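Local coordinates for venom allergen-like (VAL) 4 protein (Schistosoma mansoni, PDB 4P27), which is a lipid-binding member of the SCP/TAPS (CAP) family that lacks the prototypical CAP motifs, its role in the parasite not being firmly established, at residues Val22-Leu36 / Glu146-Cys158. Sequence-based numbering, arbitrary orientation.
With NAG (2-acetamido-2-deoxy-beta-D-glucopyranose), chain B.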
ATOM      1  N   VAL A  22       2.728  -1.117 -12.932  1.00 31.67           N
ATOM      2  CA  VAL A  22       4.141  -0.687 -12.800  1.00 27.65           C
ATOM      3  C   VAL A  22       5.076  -1.690 -13.513  1.00 27.94           C
ATOM      4  O   VAL A  22       6.065  -1.248 -14.115  1.00 33.39           O
ATOM      5  CB  VAL A  22       4.564  -0.373 -11.317  1.00 28.38           C
ATOM      6  CG1 VAL A  22       4.828  -1.621 -10.501  1.00 22.59           C
ATOM      7  CG2 VAL A  22       5.782   0.551 -11.285  1.00 29.90           C
ATOM      8  N   LYS A  23       4.777  -3.001 -13.492  1.00 29.39           N
ATOM      9  CA  LYS A  23       5.539  -3.957 -14.346  1.00 32.70           C
ATOM     10  C   LYS A  23       5.441  -3.787 -15.873  1.00 37.41           C
ATOM     11  O   LYS A  23       6.174  -4.454 -16.588  1.00 36.59           O
ATOM     12  CB  LYS A  23       5.174  -5.363 -14.074  1.00 26.88           C
ATOM     13  CG  LYS A  23       5.561  -5.732 -12.702  1.00 36.12           C
ATOM     14  CD  LYS A  23       5.590  -7.222 -12.551  1.00 45.41           C
ATOM     15  CE  LYS A  23       4.186  -7.716 -12.558  1.00 48.90           C
ATOM     16  NZ  LYS A  23       4.101  -8.983 -11.790  1.00 60.76           N
ATOM     17  N   ASN A  24       4.539  -2.937 -16.344  1.00 33.55           N
ATOM     18  CA  ASN A  24       4.199  -2.863 -17.759  1.00 36.78           C
ATOM     19  C   ASN A  24       4.158  -1.431 -18.215  1.00 42.28           C
ATOM     20  O   ASN A  24       3.389  -1.136 -19.101  1.00 38.65           O
ATOM     21  CB  ASN A  24       2.796  -3.444 -17.950  1.00 40.41           C
ATOM     22  CG  ASN A  24       2.821  -4.924 -17.879  1.00 44.14           C
ATOM     23  OD1 ASN A  24       3.386  -5.521 -18.779  1.00 59.29           O
ATOM     24  ND2 ASN A  24       2.382  -5.531 -16.745  1.00 45.51           N
ATOM     25  N   CYS A  25       4.915  -0.529 -17.558  1.00 35.88           N
ATOM     26  CA  CYS A  25       5.111   0.847 -18.023  1.00 37.32           C
ATOM     27  C   CYS A  25       3.876   1.690 -17.944  1.00 39.59           C
ATOM     28  O   CYS A  25       3.754   2.669 -18.661  1.00 39.00           O
ATOM     29  CB  CYS A  25       5.643   0.910 -19.464  1.00 36.27           C
ATOM     30  SG  CYS A  25       7.289   0.247 -19.667  1.00 42.20           S
ATOM     31  N   ARG A  26       2.958   1.333 -17.062  1.00 36.88           N
ATOM     32  CA  ARG A  26       1.676   1.960 -17.084  1.00 39.71           C
ATOM     33  C   ARG A  26       1.581   2.885 -15.900  1.00 43.25           C
ATOM     34  O   ARG A  26       0.548   3.498 -15.707  1.00 47.99           O
ATOM     35  CB  ARG A  26       0.521   0.926 -17.099  1.00 36.36           C
ATOM     36  CG  ARG A  26       0.267   0.224 -18.463  1.00 44.85           C
ATOM     37  CD  ARG A  26      -0.986  -0.710 -18.390  1.00 47.48           C
ATOM     38  NE  ARG A  26      -0.698  -2.139 -18.707  1.00 55.99           N
ATOM     39  CZ  ARG A  26      -0.895  -3.194 -17.897  1.00 54.91           C
ATOM     40  NH1 ARG A  26      -1.370  -3.043 -16.667  1.00 57.31           N
ATOM     41  NH2 ARG A  26      -0.585  -4.427 -18.304  1.00 66.47           N
ATOM     42  N   ILE A  27       2.646   3.049 -15.115  1.00 41.92           N
ATOM     43  CA  ILE A  27       2.654   4.213 -14.157  1.00 40.47           C
ATOM     44  C   ILE A  27       3.476   5.318 -14.754  1.00 36.73           C
ATOM     45  O   ILE A  27       4.687   5.103 -14.925  1.00 38.28           O
ATOM     46  CB  ILE A  27       3.342   3.858 -12.803  1.00 43.26           C
ATOM     47  CG1 ILE A  27       2.848   2.483 -12.310  1.00 43.28           C
ATOM     48  CG2 ILE A  27       3.234   5.005 -11.792  1.00 35.80           C
ATOM     49  CD1 ILE A  27       1.466   2.487 -11.744  1.00 35.21           C
ATOM     50  N   PRO A  28       2.864   6.483 -15.054  1.00 35.97           N
ATOM     51  CA  PRO A  28       3.562   7.541 -15.814  1.00 38.18           C
ATOM     52  C   PRO A  28       4.863   7.979 -15.124  1.00 39.34           C
ATOM     53  O   PRO A  28       4.883   8.252 -13.910  1.00 37.47           O
ATOM     54  CB  PRO A  28       2.540   8.722 -15.789  1.00 40.12           C
ATOM     55  CG  PRO A  28       1.201   7.982 -15.888  1.00 40.94           C
ATOM     56  CD  PRO A  28       1.411   6.782 -14.929  1.00 37.53           C
ATOM     57  N   GLY A  29       5.923   8.059 -15.921  1.00 33.76           N
ATOM     58  CA  GLY A  29       7.198   8.665 -15.489  1.00 34.39           C
ATOM     59  C   GLY A  29       7.927   7.721 -14.531  1.00 35.61           C
ATOM     60  O   GLY A  29       8.877   8.109 -13.903  1.00 36.56           O
ATOM     61  N   GLN A  30       7.487   6.478 -14.375  1.00 34.46           N
ATOM     62  CA  GLN A  30       8.198   5.618 -13.382  1.00 34.64           C
ATOM     63  C   GLN A  30       8.815   4.492 -14.167  1.00 31.22           C
ATOM     64  O   GLN A  30       8.112   3.932 -14.957  1.00 33.42           O
ATOM     65  CB  GLN A  30       7.197   5.022 -12.328  1.00 30.45           C
ATOM     66  CG  GLN A  30       6.657   6.013 -11.274  1.00 29.14           C
ATOM     67  CD  GLN A  30       7.766   6.738 -10.529  1.00 32.00           C
ATOM     68  OE1 GLN A  30       8.844   6.207 -10.318  1.00 31.53           O
ATOM     69  NE2 GLN A  30       7.477   7.955 -10.086  1.00 38.28           N
ATOM     70  N   PRO A  31      10.084   4.090 -13.894  1.00 33.20           N
ATOM     71  CA  PRO A  31      10.622   2.935 -14.634  1.00 30.83           C
ATOM     72  C   PRO A  31       9.821   1.667 -14.361  1.00 31.88           C
ATOM     73  O   PRO A  31       9.284   1.522 -13.279  1.00 31.95           O
ATOM     74  CB  PRO A  31      12.058   2.807 -14.110  1.00 37.83           C
ATOM     75  CG  PRO A  31      11.986   3.305 -12.682  1.00 33.75           C
ATOM     76  CD  PRO A  31      10.989   4.485 -12.784  1.00 33.60           C
ATOM     77  N   PRO A  32       9.740   0.743 -15.342  1.00 33.99           N
ATOM     78  CA  PRO A  32       8.946  -0.445 -15.065  1.00 32.24           C
ATOM     79  C   PRO A  32       9.694  -1.380 -14.141  1.00 33.65           C
ATOM     80  O   PRO A  32      10.903  -1.433 -14.188  1.00 32.05           O
ATOM     81  CB  PRO A  32       8.812  -1.141 -16.480  1.00 31.86           C
ATOM     82  CG  PRO A  32       9.989  -0.637 -17.255  1.00 31.66           C
ATOM     83  CD  PRO A  32      10.111   0.838 -16.790  1.00 29.77           C
ATOM     84  N   ALA A  33       8.971  -2.198 -13.404  1.00 30.21           N
ATOM     85  CA  ALA A  33       9.577  -3.096 -12.490  1.00 28.52           C
ATOM     86  C   ALA A  33       9.909  -4.435 -13.138  1.00 35.96           C
ATOM     87  O   ALA A  33       9.082  -4.989 -13.933  1.00 33.51           O
ATOM     88  CB  ALA A  33       8.601  -3.322 -11.366  1.00 25.52           C
ATOM     89  N   LYS A  34      11.071  -4.987 -12.793  1.00 35.55           N
ATOM     90  CA  LYS A  34      11.480  -6.264 -13.323  1.00 35.62           C
ATOM     91  C   LYS A  34      10.682  -7.435 -12.727  1.00 40.34           C
ATOM     92  O   LYS A  34      10.301  -8.372 -13.446  1.00 39.78           O
ATOM     93  CB  LYS A  34      12.956  -6.517 -13.066  1.00 43.41           C
ATOM     94  CG  LYS A  34      13.522  -7.781 -13.747  1.00 42.48           C
ATOM     95  CD  LYS A  34      14.846  -8.150 -13.094  1.00 50.47           C
ATOM     96  CE  LYS A  34      15.932  -8.532 -14.090  1.00 55.16           C
ATOM     97  NZ  LYS A  34      16.362  -9.893 -13.690  1.00 63.05           N
ATOM     98  N   ASN A  35      10.469  -7.412 -11.422  1.00 35.40           N
ATOM     99  CA  ASN A  35       9.752  -8.467 -10.714  1.00 39.49           C
ATOM    100  C   ASN A  35       8.970  -7.817  -9.501  1.00 39.43           C
ATOM    101  O   ASN A  35       9.461  -6.820  -8.931  1.00 39.40           O
ATOM    102  CB  ASN A  35      10.733  -9.468 -10.148  1.00 40.77           C
ATOM    103  CG  ASN A  35      10.017 -10.560  -9.353  1.00 60.87           C
ATOM    104  OD1 ASN A  35       9.350 -11.403  -9.966  1.00 66.51           O
ATOM    105  ND2 ASN A  35      10.076 -10.509  -7.982  1.00 59.02           N
ATOM    106  N   LEU A  36       7.828  -8.379  -9.090  1.00 35.26           N
ATOM    107  CA  LEU A  36       7.159  -7.983  -7.818  1.00 34.06           C
ATOM    108  C   LEU A  36       6.558  -9.272  -7.348  1.00 36.62           C
ATOM    109  O   LEU A  36       6.027 -10.013  -8.149  1.00 33.25           O
ATOM    110  CB  LEU A  36       6.035  -6.981  -8.086  1.00 31.89           C
ATOM    111  CG  LEU A  36       6.448  -5.644  -8.638  1.00 33.58           C
ATOM    112  CD1 LEU A  36       5.181  -4.824  -8.856  1.00 31.32           C
ATOM    113  CD2 LEU A  36       7.520  -4.916  -7.796  1.00 29.09           C
ATOM    114  N   GLU A 146      13.498   2.375   3.447  1.00 36.63           N
ATOM    115  CA  GLU A 146      13.780   3.616   2.766  1.00 34.53           C
ATOM    116  C   GLU A 146      14.390   3.414   1.367  1.00 23.85           C
ATOM    117  O   GLU A 146      14.465   4.343   0.663  1.00 29.55           O
ATOM    118  CB  GLU A 146      14.802   4.460   3.562  1.00 45.90           C
ATOM    119  CG  GLU A 146      16.168   3.822   3.722  1.00 68.87           C
ATOM    120  CD  GLU A 146      17.081   4.664   4.624  1.00 86.63           C
ATOM    121  OE1 GLU A 146      16.811   5.884   4.856  1.00 84.92           O
ATOM    122  OE2 GLU A 146      18.065   4.086   5.132  1.00 88.58           O
ATOM    123  N   ASP A 147      14.825   2.253   1.000  1.00 27.09           N
ATOM    124  CA  ASP A 147      15.277   1.960  -0.423  1.00 30.17           C
ATOM    125  C   ASP A 147      14.252   2.147  -1.505  1.00 35.48           C
ATOM    126  O   ASP A 147      13.063   2.565  -1.230  1.00 28.52           O
ATOM    127  CB  ASP A 147      15.723   0.512  -0.521  1.00 31.95           C
ATOM    128  CG  ASP A 147      16.868   0.223   0.471  1.00 46.63           C
ATOM    129  OD1 ASP A 147      17.546   1.193   0.777  1.00 45.06           O
ATOM    130  OD2 ASP A 147      17.048  -0.885   0.994  1.00 50.46           O
ATOM    131  N   ARG A 148      14.719   1.826  -2.725  1.00 31.93           N
ATOM    132  CA  ARG A 148      13.865   1.848  -3.918  1.00 32.69           C
ATOM    133  C   ARG A 148      12.922   0.644  -3.813  1.00 26.66           C
ATOM    134  O   ARG A 148      13.277  -0.439  -3.264  1.00 26.93           O
ATOM    135  CB  ARG A 148      14.733   1.840  -5.201  1.00 31.90           C
ATOM    136  CG  ARG A 148      15.505   3.161  -5.419  1.00 29.51           C
ATOM    137  CD  ARG A 148      16.584   2.931  -6.499  1.00 29.24           C
ATOM    138  NE  ARG A 148      17.318   4.183  -6.743  1.00 31.96           N
ATOM    139  CZ  ARG A 148      18.395   4.489  -6.002  1.00 33.76           C
ATOM    140  NH1 ARG A 148      18.827   3.638  -5.094  1.00 33.33           N
ATOM    141  NH2 ARG A 148      19.025   5.587  -6.167  1.00 34.61           N
ATOM    142  N   PRO A 149      11.719   0.773  -4.366  1.00 27.50           N
ATOM    143  CA  PRO A 149      10.738  -0.338  -4.179  1.00 24.64           C
ATOM    144  C   PRO A 149      10.979  -1.639  -4.912  1.00 26.17           C
ATOM    145  O   PRO A 149      10.421  -2.684  -4.515  1.00 29.10           O
ATOM    146  CB  PRO A 149       9.420   0.288  -4.633  1.00 25.08           C
ATOM    147  CG  PRO A 149       9.825   1.427  -5.576  1.00 31.24           C
ATOM    148  CD  PRO A 149      11.130   1.958  -5.028  1.00 27.23           C
ATOM    149  N   TYR A 150      11.768  -1.594  -5.991  1.00 26.21           N
ATOM    150  CA  TYR A 150      11.966  -2.722  -6.898  1.00 28.97           C
ATOM    151  C   TYR A 150      13.210  -2.541  -7.836  1.00 29.78           C
ATOM    152  O   TYR A 150      13.781  -1.451  -7.952  1.00 29.41           O
ATOM    153  CB  TYR A 150      10.700  -2.988  -7.749  1.00 25.81           C
ATOM    154  CG  TYR A 150      10.211  -1.763  -8.560  1.00 23.50           C
ATOM    155  CD1 TYR A 150      10.828  -1.390  -9.749  1.00 23.30           C
ATOM    156  CD2 TYR A 150       9.111  -1.020  -8.109  1.00 22.47           C
ATOM    157  CE1 TYR A 150      10.389  -0.247 -10.470  1.00 25.52           C
ATOM    158  CE2 TYR A 150       8.642   0.083  -8.820  1.00 24.90           C
ATOM    159  CZ  TYR A 150       9.285   0.461 -10.019  1.00 25.63           C
ATOM    160  OH  TYR A 150       8.853   1.618 -10.661  1.00 23.67           O
ATOM    161  N   GLU A 151      13.541  -3.576  -8.587  1.00 33.13           N
ATOM    162  CA  GLU A 151      14.601  -3.432  -9.613  1.00 33.49           C
ATOM    163  C   GLU A 151      13.949  -3.006 -10.918  1.00 33.87           C
ATOM    164  O   GLU A 151      12.960  -3.629 -11.323  1.00 27.40           O
ATOM    165  CB  GLU A 151      15.137  -4.766  -9.925  1.00 34.72           C
ATOM    166  CG  GLU A 151      16.105  -5.375  -8.959  1.00 54.35           C
ATOM    167  CD  GLU A 151      16.610  -6.684  -9.581  1.00 64.71           C
ATOM    168  OE1 GLU A 151      16.511  -6.844 -10.825  1.00 61.45           O
ATOM    169  OE2 GLU A 151      17.068  -7.562  -8.832  1.00 71.30           O
ATOM    170  N   ALA A 152      14.515  -2.011 -11.585  1.00 27.41           N
ATOM    171  CA  ALA A 152      14.002  -1.580 -12.899  1.00 32.84           C
ATOM    172  C   ALA A 152      14.303  -2.623 -14.022  1.00 36.59           C
ATOM    173  O   ALA A 152      15.185  -3.468 -13.878  1.00 31.64           O
ATOM    174  CB  ALA A 152      14.627  -0.239 -13.258  1.00 30.06           C
ATOM    175  N   LYS A 153      13.569  -2.563 -15.116  1.00 34.10           N
ATOM    176  CA  LYS A 153      13.890  -3.345 -16.320  1.00 33.24           C
ATOM    177  C   LYS A 153      13.661  -2.346 -17.451  1.00 33.99           C
ATOM    178  O   LYS A 153      13.161  -1.213 -17.210  1.00 31.21           O
ATOM    179  CB  LYS A 153      13.013  -4.601 -16.481  1.00 32.62           C
ATOM    180  CG  LYS A 153      11.581  -4.203 -16.941  1.00 39.92           C
ATOM    181  CD  LYS A 153      10.672  -5.417 -17.204  1.00 40.01           C
ATOM    182  CE  LYS A 153       9.260  -4.908 -17.533  1.00 46.79           C
ATOM    183  NZ  LYS A 153       8.318  -6.069 -17.537  1.00 53.09           N
ATOM    184  N   PRO A 154      14.178  -2.690 -18.652  1.00 35.93           N
ATOM    185  CA  PRO A 154      14.172  -1.761 -19.765  1.00 34.80           C
ATOM    186  C   PRO A 154      12.726  -1.557 -20.228  1.00 32.74           C
ATOM    187  O   PRO A 154      11.929  -2.518 -20.261  1.00 35.18           O
ATOM    188  CB  PRO A 154      15.014  -2.470 -20.852  1.00 36.16           C
ATOM    189  CG  PRO A 154      15.815  -3.520 -20.129  1.00 43.50           C
ATOM    190  CD  PRO A 154      15.077  -3.858 -18.830  1.00 33.88           C
ATOM    191  N   GLU A 155      12.350  -0.326 -20.488  1.00 32.42           N
ATOM    192  CA  GLU A 155      11.007  -0.071 -21.025  1.00 45.27           C
ATOM    193  C   GLU A 155      10.623  -0.933 -22.295  1.00 50.63           C
ATOM    194  O   GLU A 155       9.474  -1.327 -22.423  1.00 48.91           O
ATOM    195  CB  GLU A 155      10.739   1.421 -21.167  1.00 47.44           C
ATOM    196  CG  GLU A 155      11.266   1.986 -22.478  1.00 63.99           C
ATOM    197  CD  GLU A 155      11.321   3.516 -22.512  1.00 72.82           C
ATOM    198  OE1 GLU A 155      11.773   4.065 -23.558  1.00 68.88           O
ATOM    199  OE2 GLU A 155      10.917   4.174 -21.502  1.00 63.15           O
ATOM    200  N   SER A 156      11.573  -1.373 -23.127  1.00 49.23           N
ATOM    201  CA  SER A 156      11.213  -2.297 -24.239  1.00 54.91           C
ATOM    202  C   SER A 156      10.586  -3.608 -23.771  1.00 62.24           C
ATOM    203  O   SER A 156       9.764  -4.200 -24.455  1.00 59.85           O
ATOM    204  CB  SER A 156      12.420  -2.662 -25.045  1.00 58.58           C
ATOM    205  OG  SER A 156      13.065  -3.764 -24.424  1.00 66.42           O
ATOM    206  N   LYS A 157      10.960  -4.088 -22.605  1.00 49.59           N
ATOM    207  CA  LYS A 157      10.293  -5.277 -22.167  1.00 51.99           C
ATOM    208  C   LYS A 157       8.802  -5.008 -21.918  1.00 56.80           C
ATOM    209  O   LYS A 157       8.052  -5.904 -21.561  1.00 64.84           O
ATOM    210  CB  LYS A 157      11.029  -5.864 -20.966  1.00 51.95           C
ATOM    211  CG  LYS A 157      12.544  -5.896 -21.243  1.00 52.99           C
ATOM    212  CD  LYS A 157      13.096  -7.316 -21.176  1.00 64.90           C
ATOM    213  CE  LYS A 157      14.549  -7.363 -21.644  1.00 65.68           C
ATOM    214  NZ  LYS A 157      14.717  -7.769 -23.075  1.00 60.81           N
ATOM    215  N   CYS A 158       8.363  -3.770 -22.122  1.00 61.05           N
ATOM    216  CA  CYS A 158       6.932  -3.488 -22.114  1.00 61.35           C
ATOM    217  C   CYS A 158       6.476  -3.500 -23.589  1.00 58.66           C
ATOM    218  O   CYS A 158       5.318  -3.771 -23.859  1.00 56.00           O
ATOM    219  CB  CYS A 158       6.609  -2.136 -21.415  1.00 54.61           C
ATOM    220  SG  CYS A 158       7.219  -1.781 -19.687  1.00 44.00           S
TER
HETATM  221  C1  NAG B 201      13.520  -6.565  -4.854  1.00 41.26           C
HETATM  222  C2  NAG B 201      14.183  -7.870  -5.326  1.00 44.28           C
HETATM  223  C3  NAG B 201      15.629  -7.965  -4.950  1.00 52.49           C
HETATM  224  C4  NAG B 201      16.314  -6.705  -5.398  1.00 50.72           C
HETATM  225  C5  NAG B 201      15.677  -5.531  -4.688  1.00 58.20           C
HETATM  226  C6  NAG B 201      16.474  -4.293  -5.001  1.00 52.95           C
HETATM  227  C7  NAG B 201      12.484  -9.524  -5.347  1.00 51.50           C
HETATM  228  C8  NAG B 201      11.831 -10.652  -4.647  1.00 49.45           C
HETATM  229  N2  NAG B 201      13.558  -9.041  -4.795  1.00 43.88           N
HETATM  230  O3  NAG B 201      16.195  -9.111  -5.571  1.00 54.55           O
HETATM  231  O4  NAG B 201      17.668  -6.781  -5.075  1.00 71.30           O
HETATM  232  O5  NAG B 201      14.324  -5.427  -5.090  1.00 50.49           O
HETATM  233  O6  NAG B 201      15.873  -3.140  -4.465  1.00 55.42           O
HETATM  234  O7  NAG B 201      12.009  -9.093  -6.353  1.00 56.77           O
HETATM  235  O   HOH W   1       6.135  -5.877 -19.393  1.00 43.90           O
HETATM  236  O   HOH W   2       8.473   3.721  -8.999  1.00 31.52           O
HETATM  237  O   HOH W   3      12.067  -6.244  -8.221  1.00 31.51           O
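Y150 enters the loop 22-36 ring first and shows how a terminal extension can be stitched to a domain by one aromatic, one lysine and one disulfide. With chi1 at 56°, its CG stands between the backbone N and the carbonyl carbon, turning the ring inward. A33 CB sits over one ring face, 3.6 Å from the centroid, a CH-pi contact, while L36 CD2 reaches the CB at the ring's base. The phenol oxygen OH donates to P31 O, which lies at the ring edge (2.7 Å), and accepts from a water also held by Q30 OE1. These two bonds satisfy a buried hydroxyl and hold the phenol end in place; the ring of F100, outside the two segments, also meets it.

Beyond it the backbones pair briefly: K34 N donates to E151 O at 2.8 Å and a nearly straight 168°, and K153 N to P32 O at 3.0 Å, forming a single bridge between A33 and A152. K34 and E151 then run side by side in the same direction, yet K34 NZ and E151 OE1 remain 4.2 Å apart, too far for a salt bridge though the opposite charges may still attract. K153, extended past CG, passes P32 and A33 so that NZ reaches K23 O (2.8 Å); a water accepts from the same NZ and lies within bonding distance of N24 OD1 and K157 O, while N24 ND2 donates to K20 O in helix 6-22.

At the far end the disulfide C25-C158 closes the contact, with P32 CB against C158 SG (3.6 Å). At the other, N35 ND2 donates to O7 of the N-linked glycan sugar on N118. A disulfide and one short beta bridge thus fix the C-terminal loop that follows strand 133-141 to the loop after helix 6-22, on the periphery of the CAP alpha-beta-alpha sandwich.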